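Uncharacterized protein Rv2277c (Mycobacterium tuberculosis, PDB 5VUG) is of unknown function but carries a glycerophosphodiester phosphodiesterase domain with a TIM-barrel fold and probably hydrolyses phosphoric diesters. Local coordinates at residues T20-P24 with F89-G93; A148-Y154 with L170-R176; V251-Y257 with Q277-H281. All coordinates share one frame; numbering follows the deposited sequence.

Contact 1 of 3, residues T20-P24 with F89-G93; sequences TRDFP and FTTPG
The carbonyl oxygen of Arg21, which lies near the plane of the Phe89 ring at its edge, accepts a hydrogen bond of 2.8 Å from a water, Arg21 O to the water oxygen. The same water gives its other proton to Thr90 O at 2.9 Å, so both backbones are joined through a solvent molecule that donates to each of two carbonyls. Phe89 carries most of the direct contact. With its CG anti to the backbone N (chi1 180°), the ring reaches out to the turn of residues 20-24. Thr20 O approaches the ring edge, 3.7 Å from Phe89 CE1, and Phe23 C comes to 3.3 Å from the same CE1 at an oblique angle. Over one face of the ring sits Pro24, whose CD makes a CH-pi contact 4.0 Å from the Phe89 ring centroid and only 14° off its normal. Further out, the Arg21 side chain bends at chi2 (65°), and Pro92 CG sits over one face of its guanidinium, toward the rim, 3.4 Å from Arg21 CZ. This outer packing lies at the protein surface. Tyr99 meets the Phe89 ring at a steep angle, while Asp22 is tied by hydrogen bonds to Ser272 OG and Leu274 N. Thr20 OG1 is hydrogen-bonded to Glu25, of the Glu-Asn pair in the HR(X)nEN signature of this family. The turn belongs to the loop that follows strand 12-16 of the TIM barrel, and residues 89-93 pack on it from the loop between helix 77-80 and helix 109-114.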
# COMPACT_ATOMS: atom_id res chain seq x y z
N THR A 20 12.80 15.85 21.99
CA THR A 20 11.65 16.74 22.13
C THR A 20 10.81 16.47 23.39
O THR A 20 10.16 17.39 23.90
CB THR A 20 10.82 16.66 20.84
OG1 THR A 20 9.65 17.47 20.93
CG2 THR A 20 10.42 15.24 20.55
N ARG A 21 10.80 15.24 23.89
CA ARG A 21 10.00 14.94 25.09
C ARG A 21 10.64 15.50 26.36
O ARG A 21 9.93 15.91 27.28
CB ARG A 21 9.81 13.43 25.21
CG ARG A 21 9.12 12.97 26.47
CD ARG A 21 7.70 13.47 26.56
NE ARG A 21 6.86 12.54 27.33
CZ ARG A 21 6.90 12.41 28.65
NH1 ARG A 21 7.74 13.13 29.38
NH2 ARG A 21 6.10 11.54 29.25
N ASP A 22 11.97 15.54 26.42
CA ASP A 22 12.68 15.85 27.65
C ASP A 22 12.88 17.35 27.88
O ASP A 22 12.82 17.81 29.02
CB ASP A 22 14.05 15.17 27.65
CG ASP A 22 13.96 13.66 27.67
OD1 ASP A 22 12.89 13.10 28.01
OD2 ASP A 22 14.98 13.01 27.36
N PHE A 23 13.16 18.11 26.82
CA PHE A 23 13.48 19.53 26.90
C PHE A 23 12.99 20.17 25.61
O PHE A 23 12.74 19.47 24.63
CB PHE A 23 14.99 19.75 27.05
CG PHE A 23 15.54 19.25 28.35
CD1 PHE A 23 15.52 20.06 29.48
CD2 PHE A 23 16.06 17.97 28.45
CE1 PHE A 23 16.01 19.59 30.68
CE2 PHE A 23 16.55 17.49 29.66
CZ PHE A 23 16.53 18.30 30.77
N PRO A 24 12.85 21.52 25.58
CA PRO A 24 12.37 22.19 24.36
C PRO A 24 13.14 21.76 23.12
O PRO A 24 14.37 21.85 23.08
CB PRO A 24 12.58 23.67 24.67
CG PRO A 24 12.36 23.74 26.17
CD PRO A 24 13.00 22.47 26.70
N PHE A 89 6.52 24.69 25.66
CA PHE A 89 6.92 23.39 26.17
C PHE A 89 6.15 23.08 27.46
O PHE A 89 6.04 23.93 28.35
CB PHE A 89 8.42 23.37 26.44
CG PHE A 89 8.92 22.06 26.99
CD1 PHE A 89 9.37 21.06 26.14
CD2 PHE A 89 8.95 21.82 28.36
CE1 PHE A 89 9.83 19.85 26.63
CE2 PHE A 89 9.41 20.62 28.85
CZ PHE A 89 9.86 19.64 28.00
N THR A 90 5.63 21.87 27.56
CA THR A 90 5.04 21.41 28.81
C THR A 90 5.66 20.09 29.22
O THR A 90 6.07 19.29 28.38
CB THR A 90 3.50 21.27 28.73
OG1 THR A 90 3.15 20.26 27.79
CG2 THR A 90 2.85 22.59 28.32
N THR A 91 5.76 19.89 30.55
CA THR A 91 6.14 18.63 31.18
C THR A 91 4.88 17.91 31.61
O THR A 91 4.02 18.52 32.27
CB THR A 91 7.00 18.91 32.41
OG1 THR A 91 8.24 19.52 32.01
CG2 THR A 91 7.30 17.63 33.16
N PRO A 92 4.73 16.62 31.27
CA PRO A 92 3.46 15.93 31.56
C PRO A 92 3.14 15.94 33.05
O PRO A 92 4.02 15.89 33.91
CB PRO A 92 3.72 14.51 31.06
CG PRO A 92 4.78 14.67 30.03
CD PRO A 92 5.67 15.77 30.53
N GLY A 93 1.84 16.03 33.35
CA GLY A 93 1.38 16.08 34.72
C GLY A 93 1.61 17.43 35.38
O GLY A 93 0.81 17.86 36.22
O HOH W 1 7.32 16.86 27.43

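Contact 2 of 3, residues A148-Y154 with L170-R176; sequences AGRSIVY and LQVAESR
Ala173 CB is the small apolar point on which Ile152 and Tyr154 converge: Ile152 CG2 comes to 4.0 Å from it, and Tyr154 CD1, at the ring edge, to 3.9 Å. Ile152 meets it with the CG2 branch, anti to its backbone N, while its CD1 rests 3.7 Å from Gln171 CB. Val153 and Val172 point to the other face of the sheet, where both touch Ala164 of helix 158-165 and Val153 CG2 lies near Leu170 CD1. Strand 151-154, that helix and strand 171-172 make up a beta-alpha-beta unit of the barrel, so the two strands run parallel. Val153 bonds across through both its N-H and its C=O: Val153 N donates to Gln171 O (2.9 Å) and Ala173 N to Val153 O (2.8 Å), both nearly straight. At the start of strand 151-154 a water donates to Ala148 O and Ser151 O and accepts from Gln171 N. Past strand 171-172, the extended Arg176 donates a hydrogen bond from NH1 to Tyr154 OH (3.0 Å). The phenol oxygen lies in the guanidinium plane, with ring and guanidinium 76° apart. Arg176 also forms salt bridges with Glu205 of its own chain and Glu214 of the second subunit.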
# COMPACT_ATOMS: atom_id res chain seq x y z
N ALA A 148 31.04 18.89 8.03
CA ALA A 148 30.42 18.13 6.94
C ALA A 148 30.71 16.64 7.06
O ALA A 148 29.86 15.82 6.69
CB ALA A 148 30.86 18.67 5.58
N GLY A 149 31.87 16.27 7.59
CA GLY A 149 32.25 14.88 7.69
C GLY A 149 31.48 14.08 8.72
O GLY A 149 31.53 12.85 8.68
N ARG A 150 30.77 14.75 9.63
CA ARG A 150 29.98 14.05 10.64
C ARG A 150 28.50 14.38 10.54
O ARG A 150 27.75 14.08 11.47
CB ARG A 150 30.51 14.30 12.06
CG ARG A 150 30.38 15.74 12.55
CD ARG A 150 30.99 15.82 13.95
NE ARG A 150 31.06 17.18 14.49
CZ ARG A 150 30.25 17.67 15.42
NH1 ARG A 150 29.27 16.91 15.91
NH2 ARG A 150 30.40 18.91 15.86
N SER A 151 28.06 14.98 9.43
CA SER A 151 26.68 15.40 9.27
C SER A 151 26.03 14.69 8.08
O SER A 151 26.66 14.52 7.03
CB SER A 151 26.58 16.93 9.08
OG SER A 151 27.14 17.61 10.19
N ILE A 152 24.77 14.28 8.27
CA ILE A 152 23.98 13.59 7.25
C ILE A 152 22.75 14.44 6.98
O ILE A 152 21.96 14.71 7.89
CB ILE A 152 23.56 12.19 7.74
CG1 ILE A 152 24.78 11.33 8.11
CG2 ILE A 152 22.66 11.49 6.70
CD1 ILE A 152 25.69 11.02 6.94
N VAL A 153 22.58 14.87 5.73
CA VAL A 153 21.42 15.67 5.35
C VAL A 153 20.25 14.75 5.02
O VAL A 153 20.39 13.84 4.19
CB VAL A 153 21.74 16.59 4.17
CG1 VAL A 153 20.48 17.33 3.72
CG2 VAL A 153 22.85 17.58 4.58
N TYR A 154 19.10 15.00 5.65
CA TYR A 154 17.88 14.25 5.44
C TYR A 154 16.76 15.18 4.97
O TYR A 154 16.72 16.35 5.34
CB TYR A 154 17.40 13.54 6.73
CG TYR A 154 16.17 12.71 6.46
CD1 TYR A 154 16.29 11.44 5.89
CD2 TYR A 154 14.90 13.20 6.73
CE1 TYR A 154 15.18 10.69 5.58
CE2 TYR A 154 13.77 12.45 6.42
CZ TYR A 154 13.91 11.20 5.86
OH TYR A 154 12.79 10.46 5.55
N LEU A 170 28.88 17.39 0.83
CA LEU A 170 27.77 17.06 1.71
C LEU A 170 27.47 15.57 1.66
O LEU A 170 27.41 14.98 0.58
CB LEU A 170 26.51 17.83 1.32
CG LEU A 170 26.37 19.29 1.72
CD1 LEU A 170 24.92 19.75 1.58
CD2 LEU A 170 26.85 19.48 3.14
N GLN A 171 27.29 14.97 2.83
CA GLN A 171 26.79 13.60 2.92
C GLN A 171 25.27 13.65 2.99
O GLN A 171 24.70 14.39 3.81
CB GLN A 171 27.30 12.95 4.20
CG GLN A 171 28.80 12.88 4.34
CD GLN A 171 29.19 12.05 5.55
OE1 GLN A 171 29.26 12.57 6.67
NE2 GLN A 171 29.41 10.76 5.34
N VAL A 172 24.60 12.87 2.14
CA VAL A 172 23.16 12.97 1.98
C VAL A 172 22.51 11.60 2.16
O VAL A 172 22.96 10.61 1.57
CB VAL A 172 22.79 13.58 0.61
CG1 VAL A 172 21.29 13.77 0.48
CG2 VAL A 172 23.55 14.90 0.37
N ALA A 173 21.46 11.55 2.97
CA ALA A 173 20.70 10.31 3.12
C ALA A 173 19.99 9.96 1.81
O ALA A 173 19.70 10.82 0.97
CB ALA A 173 19.66 10.45 4.23
N GLU A 174 19.70 8.67 1.65
CA GLU A 174 18.86 8.23 0.55
C GLU A 174 17.54 8.99 0.57
O GLU A 174 16.99 9.28 1.64
CB GLU A 174 18.59 6.73 0.69
CG GLU A 174 17.65 6.20 -0.36
CD GLU A 174 17.68 4.71 -0.47
OE1 GLU A 174 17.01 4.05 0.36
OE2 GLU A 174 18.38 4.20 -1.37
N SER A 175 17.03 9.33 -0.62
CA SER A 175 15.74 10.01 -0.67
C SER A 175 14.63 9.13 -0.09
O SER A 175 14.66 7.90 -0.20
CB SER A 175 15.38 10.39 -2.11
OG SER A 175 14.99 9.25 -2.84
N ARG A 176 13.66 9.78 0.54
CA ARG A 176 12.56 9.01 1.12
C ARG A 176 11.78 8.25 0.04
O ARG A 176 11.33 7.13 0.28
CB ARG A 176 11.64 9.93 1.94
CG ARG A 176 10.54 9.19 2.69
CD ARG A 176 9.84 10.13 3.65
NE ARG A 176 8.83 9.47 4.48
CZ ARG A 176 8.95 9.29 5.79
NH1 ARG A 176 10.05 9.71 6.44
NH2 ARG A 176 7.98 8.71 6.46
O HOH W 2 27.56 16.41 5.29
O HOH W 3 18.06 13.07 1.80

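Contact 3 of 3, residues V251-Y257 with Q277-H281; sequences VKTVDDY and QQWRH
Tyr257 and Trp279 lie antiparallel, each with its CB over the other's ring. Tyr257 CB stands 3.7 Å from the centroid of the Trp279 six-membered ring, and Trp279 CB stands 3.9 Å from the centroid of the Tyr257 ring, both close to the ring normals. Between these paired CH-pi contacts the phenol and the five-membered ring form an offset stack, with planes 23° apart, and Tyr257 CD1 closes to 3.4 Å from Trp279 CE3. The indole reaches this place with CG beside its backbone N (chi1 -63°). Its benzo end meets Lys252 O at the edge, 3.7 Å from Trp279 CZ2, while Val254 packs by the five-membered ring, near CD1 and NE1. The start of helix 254-263 is a capping box, in which Thr253 OG1 accepts from Asp256 N at 2.9 Å while Asp256 OD2 takes Thr253 N. The same OD2 also receives Lys252 N, so one carboxylate oxygen secures two consecutive amides. Trp279 packs the C-terminal tail, just past helix 273-277, onto helix 254-263. At the tyrosine's outer end a water joins Tyr257 OH (2.6 Å) to Trp279 O, and Arg280 forms a salt bridge with Asp10.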
# COMPACT_ATOMS: atom_id res chain seq x y z
N VAL A 251 10.60 5.68 17.33
CA VAL A 251 10.82 4.57 18.26
C VAL A 251 10.46 5.10 19.65
O VAL A 251 11.17 5.94 20.21
CB VAL A 251 12.26 4.07 18.19
CG1 VAL A 251 12.53 2.98 19.25
CG2 VAL A 251 12.57 3.55 16.76
N LYS A 252 9.33 4.64 20.18
CA LYS A 252 8.73 5.19 21.40
C LYS A 252 8.70 4.22 22.56
O LYS A 252 9.00 4.61 23.69
CB LYS A 252 7.29 5.65 21.12
CG LYS A 252 7.14 6.60 19.95
CD LYS A 252 5.68 6.99 19.72
CE LYS A 252 5.42 7.24 18.25
NZ LYS A 252 5.73 6.01 17.47
N THR A 253 8.32 2.96 22.33
CA THR A 253 8.10 2.01 23.40
C THR A 253 9.28 1.06 23.51
O THR A 253 10.07 0.90 22.57
CB THR A 253 6.83 1.19 23.13
OG1 THR A 253 7.04 0.36 21.98
CG2 THR A 253 5.65 2.09 22.87
N VAL A 254 9.38 0.40 24.66
CA VAL A 254 10.38 -0.65 24.80
C VAL A 254 10.16 -1.75 23.77
O VAL A 254 11.11 -2.36 23.29
CB VAL A 254 10.45 -1.20 26.25
CG1 VAL A 254 9.21 -2.02 26.58
CG2 VAL A 254 11.70 -2.03 26.44
N ASP A 255 8.91 -1.98 23.37
CA ASP A 255 8.64 -2.97 22.33
C ASP A 255 9.23 -2.53 21.00
O ASP A 255 9.79 -3.35 20.26
CB ASP A 255 7.14 -3.19 22.24
CG ASP A 255 6.54 -3.53 23.58
OD1 ASP A 255 6.74 -4.67 24.05
OD2 ASP A 255 5.91 -2.63 24.20
N ASP A 256 9.13 -1.23 20.69
CA ASP A 256 9.79 -0.70 19.50
C ASP A 256 11.29 -0.93 19.58
O ASP A 256 11.92 -1.35 18.60
CB ASP A 256 9.52 0.80 19.38
CG ASP A 256 8.07 1.13 19.10
OD1 ASP A 256 7.33 0.26 18.57
OD2 ASP A 256 7.68 2.28 19.38
N TYR A 257 11.90 -0.62 20.73
CA TYR A 257 13.34 -0.82 20.87
C TYR A 257 13.71 -2.29 20.70
O TYR A 257 14.68 -2.61 20.01
CB TYR A 257 13.84 -0.29 22.22
CG TYR A 257 15.33 -0.51 22.38
CD1 TYR A 257 16.25 0.28 21.69
CD2 TYR A 257 15.81 -1.52 23.20
CE1 TYR A 257 17.61 0.07 21.82
CE2 TYR A 257 17.16 -1.74 23.34
CZ TYR A 257 18.06 -0.94 22.66
OH TYR A 257 19.40 -1.18 22.82
N GLN A 277 17.89 5.79 27.83
CA GLN A 277 18.95 5.34 28.74
C GLN A 277 18.58 4.03 29.42
O GLN A 277 19.44 3.16 29.60
CB GLN A 277 19.18 6.39 29.83
CG GLN A 277 20.14 7.50 29.49
CD GLN A 277 20.49 8.33 30.71
OE1 GLN A 277 19.65 8.56 31.58
NE2 GLN A 277 21.74 8.76 30.79
N GLN A 278 17.31 3.87 29.81
CA GLN A 278 16.88 2.67 30.51
C GLN A 278 16.91 1.43 29.62
O GLN A 278 16.89 0.32 30.14
CB GLN A 278 15.47 2.86 31.07
CG GLN A 278 15.34 4.08 31.95
CD GLN A 278 16.25 4.02 33.15
OE1 GLN A 278 16.29 3.00 33.85
NE2 GLN A 278 16.99 5.09 33.40
N TRP A 279 16.95 1.61 28.30
CA TRP A 279 16.99 0.47 27.39
C TRP A 279 18.38 -0.13 27.29
O TRP A 279 18.53 -1.22 26.72
CB TRP A 279 16.54 0.91 26.01
CG TRP A 279 15.13 1.38 25.95
CD1 TRP A 279 14.14 1.14 26.86
CD2 TRP A 279 14.55 2.18 24.92
NE1 TRP A 279 12.97 1.75 26.45
CE2 TRP A 279 13.20 2.39 25.26
CE3 TRP A 279 15.04 2.74 23.74
CZ2 TRP A 279 12.33 3.13 24.46
CZ3 TRP A 279 14.18 3.47 22.94
CH2 TRP A 279 12.84 3.66 23.30
N ARG A 280 19.40 0.54 27.83
CA ARG A 280 20.77 0.09 27.73
C ARG A 280 21.33 -0.37 29.07
O ARG A 280 22.54 -0.62 29.17
CB ARG A 280 21.64 1.16 27.07
CG ARG A 280 21.10 1.60 25.70
CD ARG A 280 22.16 2.30 24.87
NE ARG A 280 23.21 1.38 24.46
CZ ARG A 280 24.45 1.74 24.13
NH1 ARG A 280 25.34 0.82 23.78
NH2 ARG A 280 24.80 3.02 24.17
N HIS A 281 20.49 -0.50 30.09
CA HIS A 281 20.89 -1.14 31.35
C HIS A 281 19.68 -1.75 32.05
O HIS A 281 19.77 -2.30 33.16
CB HIS A 281 21.60 -0.15 32.28
CG HIS A 281 20.74 1.00 32.71
ND1 HIS A 281 21.04 2.31 32.41
CD2 HIS A 281 19.60 1.03 33.44
CE1 HIS A 281 20.12 3.10 32.93
NE2 HIS A 281 19.23 2.35 33.55
OXT HIS A 281 18.57 -1.69 31.53
O HOH W 4 19.97 -2.69 24.92

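Contacts 1 and 3 are neighbours, with centres 18 Å apart and nearest atoms about 8 Å apart. Helix 273-277 connects them: Asp22 bonds to residues at its start, and the 277-281 tail leaves its end. Contact 2 is more distant, its centre 28 Å from that of contact 1 and 26 Å from that of contact 3. TIM-barrel enzymes have their active site at the C-terminal ends of the strands, where Tyr154 and the loop after strand 12-16 are found, consistent with a bound glycerol about 4 Å from the Tyr154 side chain. The side chains of Thr20 and Lys252 are each about 9 Å from a glycerol. A calcium ion lies about 6 Å from the Arg150 side chain, before strand 151-154.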